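Local coordinates for protein HTPA Reductase (Selaginella moellendorffii, PDB 5U5N) that probably catalyses the NADH- or NADPH-dependent reduction of 4-hydroxy-tetrahydrodipicolinate to tetrahydrodipicolinate in lysine biosynthesis, and binds NAD in this structure, at residues N74-D79 with P99-T104; Y122-P127 with L252-K257; Q157-H162 with T203-P208. All blocks are in the same frame, centred on the assembly; numbering follows the deposited sequence.

Contact 1 of 3, residues N74-D79 with P99-T104. With NAD (nicotinamide-adenine-dinucleotide), chain C.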
loop_
_atom_site.group_PDB
_atom_site.type_symbol
_atom_site.label_atom_id
_atom_site.label_comp_id
_atom_site.label_asym_id
_atom_site.label_seq_id
_atom_site.Cartn_x
_atom_site.Cartn_y
_atom_site.Cartn_z
ATOM N N ASN A 74 -31.709 -18.554 -11.408
ATOM C CA ASN A 74 -30.583 -18.131 -10.583
ATOM C C ASN A 74 -30.003 -16.793 -10.980
ATOM O O ASN A 74 -28.900 -16.448 -10.524
ATOM C CB ASN A 74 -29.493 -19.195 -10.625
ATOM C CG ASN A 74 -30.010 -20.542 -10.229
ATOM O OD1 ASN A 74 -30.788 -20.674 -9.270
ATOM N ND2 ASN A 74 -29.616 -21.564 -10.990
ATOM N N VAL A 75 -30.724 -16.035 -11.805
ATOM C CA VAL A 75 -30.240 -14.774 -12.314
ATOM C C VAL A 75 -29.838 -13.813 -11.191
ATOM O O VAL A 75 -30.474 -13.779 -10.136
ATOM C CB VAL A 75 -31.275 -14.079 -13.222
ATOM C CG1 VAL A 75 -32.494 -13.659 -12.430
ATOM C CG2 VAL A 75 -30.644 -12.893 -13.941
ATOM N N ILE A 76 -28.765 -13.070 -11.449
ATOM C CA ILE A 76 -28.358 -11.942 -10.646
ATOM C C ILE A 76 -28.462 -10.757 -11.548
ATOM O O ILE A 76 -27.977 -10.804 -12.664
ATOM C CB ILE A 76 -26.874 -12.102 -10.185
ATOM C CG1 ILE A 76 -26.795 -13.199 -9.137
ATOM C CG2 ILE A 76 -26.333 -10.775 -9.649
ATOM C CD1 ILE A 76 -25.399 -13.621 -8.752
ATOM N N VAL A 77 -29.044 -9.691 -11.055
ATOM C CA VAL A 77 -29.187 -8.461 -11.818
ATOM C C VAL A 77 -28.003 -7.532 -11.537
ATOM O O VAL A 77 -27.601 -7.377 -10.401
ATOM C CB VAL A 77 -30.491 -7.743 -11.471
ATOM C CG1 VAL A 77 -30.576 -6.404 -12.182
ATOM C CG2 VAL A 77 -31.698 -8.616 -11.815
ATOM N N VAL A 78 -27.461 -6.940 -12.596
ATOM C CA VAL A 78 -26.492 -5.878 -12.509
ATOM C C VAL A 78 -27.146 -4.587 -12.972
ATOM O O VAL A 78 -27.611 -4.525 -14.134
ATOM C CB VAL A 78 -25.318 -6.188 -13.428
ATOM C CG1 VAL A 78 -24.362 -5.020 -13.466
ATOM C CG2 VAL A 78 -24.588 -7.441 -12.928
ATOM N N ASP A 79 -27.220 -3.591 -12.073
ATOM C CA ASP A 79 -27.849 -2.310 -12.325
ATOM C C ASP A 79 -26.823 -1.190 -12.505
ATOM O O ASP A 79 -26.162 -0.797 -11.542
ATOM C CB ASP A 79 -28.815 -1.975 -11.188
ATOM C CG ASP A 79 -29.753 -0.832 -11.520
ATOM O OD1 ASP A 79 -29.283 0.308 -11.558
ATOM O OD2 ASP A 79 -30.993 -1.069 -11.752
ATOM N N PRO A 99 -31.616 -11.144 -6.630
ATOM C CA PRO A 99 -30.320 -10.644 -6.131
ATOM C C PRO A 99 -29.710 -9.644 -7.092
ATOM O O PRO A 99 -29.847 -9.813 -8.285
ATOM C CB PRO A 99 -29.450 -11.912 -6.022
ATOM C CG PRO A 99 -30.141 -12.950 -6.819
ATOM C CD PRO A 99 -31.597 -12.588 -6.887
ATOM N N PHE A 100 -29.065 -8.599 -6.576
ATOM C CA PHE A 100 -28.520 -7.575 -7.447
ATOM C C PHE A 100 -27.179 -6.975 -7.036
ATOM O O PHE A 100 -26.852 -6.879 -5.862
ATOM C CB PHE A 100 -29.548 -6.444 -7.693
ATOM C CG PHE A 100 -29.875 -5.617 -6.491
ATOM C CD1 PHE A 100 -30.803 -6.045 -5.577
ATOM C CD2 PHE A 100 -29.252 -4.385 -6.291
ATOM C CE1 PHE A 100 -31.104 -5.282 -4.469
ATOM C CE2 PHE A 100 -29.523 -3.618 -5.175
ATOM C CZ PHE A 100 -30.459 -4.067 -4.264
ATOM N N VAL A 101 -26.455 -6.528 -8.056
ATOM C CA VAL A 101 -25.275 -5.730 -7.923
ATOM C C VAL A 101 -25.594 -4.336 -8.452
ATOM O O VAL A 101 -25.790 -4.169 -9.654
ATOM C CB VAL A 101 -24.127 -6.357 -8.729
ATOM C CG1 VAL A 101 -22.877 -5.480 -8.641
ATOM C CG2 VAL A 101 -23.856 -7.767 -8.215
ATOM N N MET A 102 -25.609 -3.351 -7.546
ATOM C CA MET A 102 -25.940 -1.959 -7.849
ATOM C C MET A 102 -24.670 -1.135 -7.963
ATOM O O MET A 102 -24.033 -0.851 -6.953
ATOM C CB MET A 102 -26.863 -1.412 -6.724
ATOM C CG MET A 102 -27.235 0.068 -6.778
ATOM S SD MET A 102 -28.338 0.407 -8.174
ATOM C CE MET A 102 -29.875 -0.289 -7.555
ATOM N N GLY A 103 -24.295 -0.797 -9.191
ATOM C CA GLY A 103 -23.147 0.053 -9.466
ATOM C C GLY A 103 -23.515 1.518 -9.727
ATOM O O GLY A 103 -22.650 2.373 -9.822
ATOM N N THR A 104 -24.803 1.806 -9.852
ATOM C CA THR A 104 -25.278 3.140 -10.179
ATOM C C THR A 104 -25.048 4.048 -8.970
ATOM O O THR A 104 -25.355 3.675 -7.849
ATOM C CB THR A 104 -26.785 3.097 -10.495
ATOM O OG1 THR A 104 -27.052 2.080 -11.462
ATOM C CG2 THR A 104 -27.311 4.458 -11.012
HETATM P PA NAD C . -25.648 6.211 -19.374
HETATM O O1A NAD C . -26.395 7.533 -19.347
HETATM O O2A NAD C . -24.671 5.877 -20.484
HETATM O O5B NAD C . -26.678 4.998 -19.308
HETATM C C5B NAD C . -27.602 4.830 -18.250
HETATM C C4B NAD C . -28.787 4.085 -18.850
HETATM O O4B NAD C . -29.756 3.755 -17.855
HETATM C C3B NAD C . -29.509 4.881 -19.937
HETATM O O3B NAD C . -29.238 4.286 -21.219
HETATM C C2B NAD C . -30.987 4.874 -19.517
HETATM O O2B NAD C . -31.882 4.745 -20.646
HETATM C C1B NAD C . -31.039 3.726 -18.489
HETATM N N9A NAD C . -32.110 3.747 -17.455
HETATM C C8A NAD C . -32.611 4.823 -16.814
HETATM N N7A NAD C . -33.570 4.452 -15.936
HETATM C C5A NAD C . -33.689 3.113 -15.993
HETATM C C6A NAD C . -34.528 2.085 -15.339
HETATM N N6A NAD C . -35.444 2.428 -14.409
HETATM N N1A NAD C . -34.350 0.790 -15.680
HETATM C C2A NAD C . -33.446 0.418 -16.613
HETATM N N3A NAD C . -32.655 1.309 -17.258
HETATM C C4A NAD C . -32.724 2.647 -16.994
HETATM O O3 NAD C . -24.946 6.061 -17.926
HETATM P PN NAD C . -23.524 5.321 -17.681
HETATM O O1N NAD C . -22.488 6.203 -18.340
HETATM O O2N NAD C . -23.638 3.861 -18.079
HETATM O O5D NAD C . -23.481 5.374 -16.068
HETATM C C5D NAD C . -24.515 4.738 -15.324
HETATM C C4D NAD C . -24.386 4.952 -13.822
HETATM O O4D NAD C . -23.277 4.188 -13.334
HETATM C C3D NAD C . -24.139 6.412 -13.414
HETATM O O3D NAD C . -24.900 6.764 -12.245
HETATM C C2D NAD C . -22.654 6.455 -13.111
HETATM O O2D NAD C . -22.301 7.407 -12.106
HETATM C C1D NAD C . -22.402 5.047 -12.589
HETATM N N1N NAD C . -20.997 4.589 -12.626
HETATM C C2N NAD C . -20.559 3.941 -11.530
HETATM C C3N NAD C . -19.263 3.443 -11.433
HETATM C C7N NAD C . -18.803 2.732 -10.173
HETATM O O7N NAD C . -17.613 2.745 -9.901
HETATM N N7N NAD C . -19.662 2.108 -9.350
HETATM C C4N NAD C . -18.409 3.639 -12.519
HETATM C C5N NAD C . -18.865 4.311 -13.650
HETATM C C6N NAD C . -20.176 4.782 -13.684
#

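Contact 2 of 3, residues Y122-P127 with L252-K257. With NAD (nicotinamide-adenine-dinucleotide), chain C.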
loop_
_atom_site.group_PDB
_atom_site.type_symbol
_atom_site.label_atom_id
_atom_site.label_comp_id
_atom_site.label_asym_id
_atom_site.label_seq_id
_atom_site.Cartn_x
_atom_site.Cartn_y
_atom_site.Cartn_z
ATOM N N TYR A 122 -29.928 -10.905 -1.262
ATOM C CA TYR A 122 -28.512 -10.968 -1.603
ATOM C C TYR A 122 -28.142 -9.815 -2.531
ATOM O O TYR A 122 -28.662 -9.726 -3.638
ATOM C CB TYR A 122 -28.138 -12.319 -2.229
ATOM C CG TYR A 122 -28.165 -13.443 -1.223
ATOM C CD1 TYR A 122 -27.115 -13.632 -0.322
ATOM C CD2 TYR A 122 -29.252 -14.303 -1.137
ATOM C CE1 TYR A 122 -27.142 -14.664 0.607
ATOM C CE2 TYR A 122 -29.276 -15.336 -0.218
ATOM C CZ TYR A 122 -28.223 -15.497 0.652
ATOM O OH TYR A 122 -28.265 -16.500 1.576
ATOM N N SER A 123 -27.244 -8.942 -2.070
ATOM C CA SER A 123 -26.830 -7.784 -2.853
ATOM C C SER A 123 -25.398 -7.323 -2.618
ATOM O O SER A 123 -24.801 -7.588 -1.593
ATOM C CB SER A 123 -27.790 -6.587 -2.608
ATOM O OG SER A 123 -28.170 -6.503 -1.258
ATOM N N ILE A 124 -24.878 -6.616 -3.607
ATOM C CA ILE A 124 -23.662 -5.852 -3.481
ATOM C C ILE A 124 -24.042 -4.451 -3.904
ATOM O O ILE A 124 -24.450 -4.216 -5.041
ATOM C CB ILE A 124 -22.533 -6.414 -4.372
ATOM C CG1 ILE A 124 -22.051 -7.761 -3.827
ATOM C CG2 ILE A 124 -21.362 -5.441 -4.417
ATOM C CD1 ILE A 124 -21.409 -8.615 -4.887
ATOM N N ILE A 125 -23.905 -3.514 -2.983
ATOM C CA ILE A 125 -24.132 -2.118 -3.262
ATOM C C ILE A 125 -22.787 -1.451 -3.083
ATOM O O ILE A 125 -22.265 -1.350 -1.961
ATOM C CB ILE A 125 -25.211 -1.525 -2.319
ATOM C CG1 ILE A 125 -26.563 -2.171 -2.674
ATOM C CG2 ILE A 125 -25.287 -0.007 -2.459
ATOM C CD1 ILE A 125 -27.653 -1.983 -1.652
ATOM N N ALA A 126 -22.209 -1.026 -4.194
ATOM C CA ALA A 126 -20.906 -0.402 -4.136
ATOM C C ALA A 126 -20.821 0.703 -5.180
ATOM O O ALA A 126 -20.859 0.420 -6.404
ATOM C CB ALA A 126 -19.831 -1.450 -4.368
ATOM N N PRO A 127 -20.717 1.956 -4.720
ATOM C CA PRO A 127 -20.579 3.067 -5.649
ATOM C C PRO A 127 -19.178 3.244 -6.273
ATOM O O PRO A 127 -19.022 4.099 -7.150
ATOM C CB PRO A 127 -20.967 4.269 -4.783
ATOM C CG PRO A 127 -20.530 3.886 -3.413
ATOM C CD PRO A 127 -20.682 2.407 -3.318
ATOM N N LEU A 252 -19.450 -12.937 -9.453
ATOM C CA LEU A 252 -18.872 -14.230 -9.085
ATOM C C LEU A 252 -18.896 -14.448 -7.578
ATOM O O LEU A 252 -19.253 -15.504 -7.116
ATOM C CB LEU A 252 -17.446 -14.342 -9.588
ATOM C CG LEU A 252 -17.235 -14.476 -11.089
ATOM C CD1 LEU A 252 -15.761 -14.517 -11.394
ATOM C CD2 LEU A 252 -17.939 -15.710 -11.645
ATOM N N PHE A 253 -18.524 -13.420 -6.820
ATOM C CA PHE A 253 -18.605 -13.472 -5.369
ATOM C C PHE A 253 -20.034 -13.670 -4.877
ATOM O O PHE A 253 -20.287 -14.573 -4.092
ATOM C CB PHE A 253 -17.958 -12.225 -4.769
ATOM C CG PHE A 253 -18.031 -12.137 -3.264
ATOM C CD1 PHE A 253 -17.083 -12.750 -2.453
ATOM C CD2 PHE A 253 -19.070 -11.439 -2.662
ATOM C CE1 PHE A 253 -17.156 -12.646 -1.079
ATOM C CE2 PHE A 253 -19.134 -11.327 -1.276
ATOM C CZ PHE A 253 -18.180 -11.920 -0.487
ATOM N N LEU A 254 -20.978 -12.862 -5.354
ATOM C CA LEU A 254 -22.380 -12.954 -4.877
ATOM C C LEU A 254 -22.995 -14.318 -5.233
ATOM O O LEU A 254 -23.704 -14.929 -4.448
ATOM C CB LEU A 254 -23.240 -11.796 -5.425
ATOM C CG LEU A 254 -24.586 -11.559 -4.737
ATOM C CD1 LEU A 254 -24.408 -11.264 -3.255
ATOM C CD2 LEU A 254 -25.371 -10.428 -5.414
ATOM N N SER A 255 -22.683 -14.810 -6.420
ATOM C CA SER A 255 -23.093 -16.152 -6.844
ATOM C C SER A 255 -22.796 -17.186 -5.769
ATOM O O SER A 255 -23.653 -17.975 -5.398
ATOM C CB SER A 255 -22.364 -16.516 -8.117
ATOM O OG SER A 255 -23.152 -17.219 -9.017
ATOM N N LYS A 256 -21.557 -17.153 -5.269
ATOM C CA LYS A 256 -21.115 -18.117 -4.287
ATOM C C LYS A 256 -21.856 -17.961 -2.969
ATOM O O LYS A 256 -22.376 -18.937 -2.438
ATOM C CB LYS A 256 -19.624 -17.990 -4.072
ATOM C CG LYS A 256 -19.000 -19.169 -3.385
ATOM C CD LYS A 256 -17.593 -19.344 -3.948
ATOM C CE LYS A 256 -16.723 -20.265 -3.100
ATOM N NZ LYS A 256 -16.616 -19.677 -1.720
ATOM N N LYS A 257 -21.936 -16.728 -2.465
ATOM C CA LYS A 257 -22.664 -16.470 -1.224
ATOM C C LYS A 257 -24.092 -17.007 -1.293
ATOM O O LYS A 257 -24.583 -17.547 -0.318
ATOM C CB LYS A 257 -22.748 -14.966 -0.909
ATOM C CG LYS A 257 -21.443 -14.209 -0.734
ATOM C CD LYS A 257 -20.497 -14.835 0.298
ATOM C CE LYS A 257 -19.396 -15.630 -0.337
ATOM N NZ LYS A 257 -18.468 -16.096 0.754
HETATM P PA NAD C . -25.648 6.211 -19.374
HETATM O O1A NAD C . -26.395 7.533 -19.347
HETATM O O2A NAD C . -24.671 5.877 -20.484
HETATM O O5B NAD C . -26.678 4.998 -19.308
HETATM C C5B NAD C . -27.602 4.830 -18.250
HETATM C C4B NAD C . -28.787 4.085 -18.850
HETATM O O4B NAD C . -29.756 3.755 -17.855
HETATM C C3B NAD C . -29.509 4.881 -19.937
HETATM O O3B NAD C . -29.238 4.286 -21.219
HETATM C C2B NAD C . -30.987 4.874 -19.517
HETATM O O2B NAD C . -31.882 4.745 -20.646
HETATM C C1B NAD C . -31.039 3.726 -18.489
HETATM N N9A NAD C . -32.110 3.747 -17.455
HETATM C C8A NAD C . -32.611 4.823 -16.814
HETATM N N7A NAD C . -33.570 4.452 -15.936
HETATM C C5A NAD C . -33.689 3.113 -15.993
HETATM C C6A NAD C . -34.528 2.085 -15.339
HETATM N N6A NAD C . -35.444 2.428 -14.409
HETATM N N1A NAD C . -34.350 0.790 -15.680
HETATM C C2A NAD C . -33.446 0.418 -16.613
HETATM N N3A NAD C . -32.655 1.309 -17.258
HETATM C C4A NAD C . -32.724 2.647 -16.994
HETATM O O3 NAD C . -24.946 6.061 -17.926
HETATM P PN NAD C . -23.524 5.321 -17.681
HETATM O O1N NAD C . -22.488 6.203 -18.340
HETATM O O2N NAD C . -23.638 3.861 -18.079
HETATM O O5D NAD C . -23.481 5.374 -16.068
HETATM C C5D NAD C . -24.515 4.738 -15.324
HETATM C C4D NAD C . -24.386 4.952 -13.822
HETATM O O4D NAD C . -23.277 4.188 -13.334
HETATM C C3D NAD C . -24.139 6.412 -13.414
HETATM O O3D NAD C . -24.900 6.764 -12.245
HETATM C C2D NAD C . -22.654 6.455 -13.111
HETATM O O2D NAD C . -22.301 7.407 -12.106
HETATM C C1D NAD C . -22.402 5.047 -12.589
HETATM N N1N NAD C . -20.997 4.589 -12.626
HETATM C C2N NAD C . -20.559 3.941 -11.530
HETATM C C3N NAD C . -19.263 3.443 -11.433
HETATM C C7N NAD C . -18.803 2.732 -10.173
HETATM O O7N NAD C . -17.613 2.745 -9.901
HETATM N N7N NAD C . -19.662 2.108 -9.350
HETATM C C4N NAD C . -18.409 3.639 -12.519
HETATM C C5N NAD C . -18.865 4.311 -13.650
HETATM C C6N NAD C . -20.176 4.782 -13.684
#

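Contact 3 of 3, residues Q157-H162 with T203-P208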
loop_
_atom_site.group_PDB
_atom_site.type_symbol
_atom_site.label_atom_id
_atom_site.label_comp_id
_atom_site.label_asym_id
_atom_site.label_seq_id
_atom_site.Cartn_x
_atom_site.Cartn_y
_atom_site.Cartn_z
ATOM N N GLN A 157 1.981 16.427 -1.471
ATOM C CA GLN A 157 1.319 17.015 -2.631
ATOM C C GLN A 157 0.443 15.940 -3.233
ATOM O O GLN A 157 0.829 14.758 -3.296
ATOM C CB GLN A 157 2.297 17.444 -3.695
ATOM C CG GLN A 157 3.311 18.484 -3.274
ATOM C CD GLN A 157 4.592 18.345 -4.074
ATOM O OE1 GLN A 157 4.884 19.178 -4.917
ATOM N NE2 GLN A 157 5.318 17.248 -3.863
ATOM N N VAL A 158 -0.727 16.342 -3.701
ATOM C CA VAL A 158 -1.664 15.446 -4.338
ATOM C C VAL A 158 -2.106 16.105 -5.629
ATOM O O VAL A 158 -2.484 17.259 -5.649
ATOM C CB VAL A 158 -2.878 15.154 -3.456
ATOM C CG1 VAL A 158 -3.797 14.182 -4.156
ATOM C CG2 VAL A 158 -2.449 14.602 -2.106
ATOM N N THR A 159 -1.961 15.354 -6.713
ATOM C CA THR A 159 -2.360 15.779 -8.030
ATOM C C THR A 159 -3.328 14.726 -8.578
ATOM O O THR A 159 -3.192 13.512 -8.300
ATOM C CB THR A 159 -1.134 15.933 -8.952
ATOM O OG1 THR A 159 -0.180 16.811 -8.364
ATOM C CG2 THR A 159 -1.522 16.572 -10.267
ATOM N N GLU A 160 -4.332 15.201 -9.308
ATOM C CA GLU A 160 -5.255 14.300 -9.968
ATOM C C GLU A 160 -5.905 14.902 -11.197
ATOM O O GLU A 160 -6.121 16.104 -11.278
ATOM C CB GLU A 160 -6.351 13.792 -8.996
ATOM C CG GLU A 160 -7.311 14.862 -8.413
ATOM C CD GLU A 160 -8.731 14.801 -9.004
ATOM O OE1 GLU A 160 -8.928 15.207 -10.184
ATOM O OE2 GLU A 160 -9.670 14.330 -8.309
ATOM N N SER A 161 -6.192 14.023 -12.142
ATOM C CA SER A 161 -6.742 14.376 -13.411
ATOM C C SER A 161 -8.013 13.557 -13.692
ATOM O O SER A 161 -8.078 12.365 -13.446
ATOM C CB SER A 161 -5.708 14.159 -14.501
ATOM O OG SER A 161 -6.260 14.484 -15.753
ATOM N N HIS A 162 -9.006 14.257 -14.209
ATOM C CA HIS A 162 -10.341 13.725 -14.561
ATOM C C HIS A 162 -10.799 14.593 -15.723
ATOM O O HIS A 162 -10.227 15.675 -15.943
ATOM C CB HIS A 162 -11.335 13.893 -13.418
ATOM C CG HIS A 162 -11.240 12.839 -12.361
ATOM N ND1 HIS A 162 -10.363 12.918 -11.300
ATOM C CD2 HIS A 162 -11.921 11.680 -12.193
ATOM C CE1 HIS A 162 -10.506 11.852 -10.527
ATOM N NE2 HIS A 162 -11.443 11.084 -11.050
ATOM N N THR A 203 0.816 15.583 -21.371
ATOM C CA THR A 203 2.262 15.774 -21.265
ATOM C C THR A 203 2.805 15.527 -19.847
ATOM O O THR A 203 3.973 15.165 -19.688
ATOM C CB THR A 203 2.718 17.224 -21.653
ATOM O OG1 THR A 203 1.989 17.749 -22.777
ATOM C CG2 THR A 203 4.233 17.277 -21.957
ATOM N N ARG A 204 1.978 15.746 -18.829
ATOM C CA ARG A 204 2.423 15.690 -17.445
ATOM C C ARG A 204 1.808 14.540 -16.668
ATOM O O ARG A 204 2.499 13.936 -15.860
ATOM C CB ARG A 204 2.159 17.014 -16.730
ATOM C CG ARG A 204 2.243 16.916 -15.203
ATOM C CD ARG A 204 1.529 18.023 -14.454
ATOM N NE ARG A 204 2.018 18.087 -13.076
ATOM C CZ ARG A 204 1.463 18.761 -12.063
ATOM N NH1 ARG A 204 0.339 19.471 -12.210
ATOM N NH2 ARG A 204 2.047 18.709 -10.865
ATOM N N MET A 205 0.532 14.248 -16.865
ATOM C CA MET A 205 -0.078 13.104 -16.184
ATOM C C MET A 205 0.029 11.805 -16.983
ATOM O O MET A 205 -0.170 10.746 -16.428
ATOM C CB MET A 205 -1.544 13.397 -15.834
ATOM C CG MET A 205 -1.738 14.622 -14.955
ATOM S SD MET A 205 -1.029 14.444 -13.310
ATOM C CE MET A 205 -2.246 13.388 -12.539
ATOM N N GLY A 206 0.352 11.878 -18.263
ATOM C CA GLY A 206 0.445 10.693 -19.117
ATOM C C GLY A 206 -0.884 10.153 -19.643
ATOM O O GLY A 206 -0.934 9.013 -20.104
ATOM N N VAL A 207 -1.949 10.955 -19.600
ATOM C CA VAL A 207 -3.260 10.484 -20.018
ATOM C C VAL A 207 -3.232 10.328 -21.532
ATOM O O VAL A 207 -2.818 11.269 -22.210
ATOM C CB VAL A 207 -4.392 11.447 -19.607
ATOM C CG1 VAL A 207 -5.758 10.972 -20.167
ATOM C CG2 VAL A 207 -4.472 11.579 -18.091
ATOM N N PRO A 208 -3.612 9.142 -22.067
ATOM C CA PRO A 208 -3.661 8.998 -23.533
ATOM C C PRO A 208 -4.737 9.860 -24.171
ATOM O O PRO A 208 -5.802 10.056 -23.563
ATOM C CB PRO A 208 -4.006 7.514 -23.745
ATOM C CG PRO A 208 -3.583 6.845 -22.492
ATOM C CD PRO A 208 -3.826 7.847 -21.397
#

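Contact 1 of 3, residues N74-D79 with P99-T104
Val77 pairs with Phe100, Val78 with Val101 and Asp79 with Met102 in parallel register, with the two strand axes 4.6 Å apart and 12° from parallel. Val77 N bonds to Pro99 O, Val101 N to Val77 O at 2.7 Å, and Asp79 N to Val101 O. Gly103 N then bonds to Asp79 O just past the strand end.

Side chains alternate between the sheet faces. Val77, Phe100, Asp79 and Met102 share one face, where helix 86-95 packs. Val78 and Val101 take the other; there Val78 meets helix 241-259. Near the start, Ile76 crosses Pro99 at about a right angle, Ile76 CG1 lying 4.1 Å from Pro99 CG. The two strands and helix 86-95 between them form a beta-alpha-beta crossover, right-handed as in Rossmann-type sheets.

Asp79 carries the polar end. Its CG lies anti to the backbone N (chi1 -166°), which sends the carboxylate along the Met102 side chain; both point the same way. Asp79 OD1 is 3.5 Å from Met102 SD and 2.9 Å from Thr104 OG1. Thr104 OG1 is also 3.0 Å from Asp79 O, and it takes a hydrogen bond from Thr81 N. OD1 is also hydrogen-bonded with Thr81 OG1, and OD2 with Tyr93 OH and Asn89 ND2, so both oxygens of the buried carboxylate have partners.

The loop after the second strand meets the cofactor. The carboxamide N7N of NAD donates to Gly103 O at 3.0 Å in a nearly straight bond (170°), and Thr104 CG2 lies 3.6 Å from NAD O3D.

Contact 2 of 3, residues Y122-P127 with L252-K257
Ile124 and Leu254 form the apolar centre of this contact between strand 123-125 and helix 241-259. The two axes pass 9.1 Å apart, at 146° between their N-to-C directions. Ile124 CD1 comes to 3.7 Å from Leu254 CB, the two side chains sliding past each other in opposite directions. Ile124 CD1 also lies at the edge of the Phe253 ring, near its plane, 4.3 Å from Phe253 CD2. Leu254 has CG anti to its amide nitrogen (chi1 -165°), and this extends its two methyls down to the strand. Leu254 CD1 meets Tyr122 CB at 4.0 Å. Leu254 thus spans Tyr122 to Ile124, while Phe253 touches only Ile124 among residues 122-127.

Methyl and ring carbons also rest against backbone polar atoms, in van der Waals contact. Leu254 CD2 is 3.8 Å from Tyr122 O, and Leu254 CD1 is 3.9 Å from Ser123 N. The Tyr122 ring approaches the helix obliquely, with Tyr122 CE1 4.0 Å from Lys257 O.

Within the helix, Lys257 CE sits over one face of the Phe253 ring, 3.8 Å above its plane. Phe253 also meets Tyr267 edge-to-face.

The polar groups look elsewhere. Tyr122 OH bonds to Ser262 O, and Ser123 OG to Thr121 O. Strand 123-125 is an inner strand of the Rossmann-type parallel sheet, and its backbone bonds go to the neighbouring strands 100-102 and 266-267. Beyond it, Ala126 and Pro127 line the NAD pocket.

No hydrogen bond or salt bridge joins the two segments. The helix comes from the C-terminal family region, and its seating on the nucleotide-binding sheet here probably depends on fit of shape, largely between buried apolar side chains.

Contact 3 of 3, residues Q157-H162 with T203-P208
Thr159 places its CG2 methyl over one face of the Arg204 guanidinium, 3.8 Å above the plane and displaced to one side of the group. The contact joins an inner strand, 155-162, of the mixed sheet of the C-terminal dihydrodipicolinate reductase region to the loop after helix 198-203. Thr159 OG1 is 3.8 Å from Arg204 NH2, with no hydrogen bond between them; NH1 instead makes salt bridges with Glu200 and Glu193. A true pair of flat groups lies within residues 157-162: His162 ND1 donates to Glu160 OE1 at 2.9 Å. The oxygen sits near the imidazole plane, but the donor meets it from above the carboxylate, 49° out of plane. Glu160 OE1 also has a salt bridge to Arg196.

The loop packs on the side where Thr159 and Ser161 point. Glu160 points away from it.

Met205 fills the middle. Its chain is bent at both chi2 (-65°) and chi3 (-76°), and these bends lay CG, SD and CE against the strand. Met205 SD is 3.7 Å from Thr159 CG2. Met205 CE is 4.0 Å from Ser161 N, and CG packs on Ser161 CB. An alanine here would remove CG, SD and CE and would probably leave a gap beside Thr159 and Ser161, loosening the loop against the strand.

Beyond it Val207 faces the strand. Ser161 OG is hydrogen-bonded with His215 NE2, while Val207 CG2 rests 4.1 Å from Ser161 OG.

How the contacts relate
Contacts 1 and 2 are buried near the core of the nucleotide-binding part and share one parallel sheet. Strands 100-102 and 123-125 are neighbours in it, probably joined by bonds such as Met102 N to Ile124 O, and both contacts touch NAD. Contact 1 builds the sheet itself through backbone bonds and a buried carboxylate; contact 2 lays a helix on it by apolar packing. Contact 3 is in the mixed sheet of strands 155-162, 193-195, 215-223 and 229-238, about 33 Å centre to centre from each. It too lacks hydrogen bonds between its segments. It is largely buried but farther from the chain's centre, with an exposed arginine at its edge.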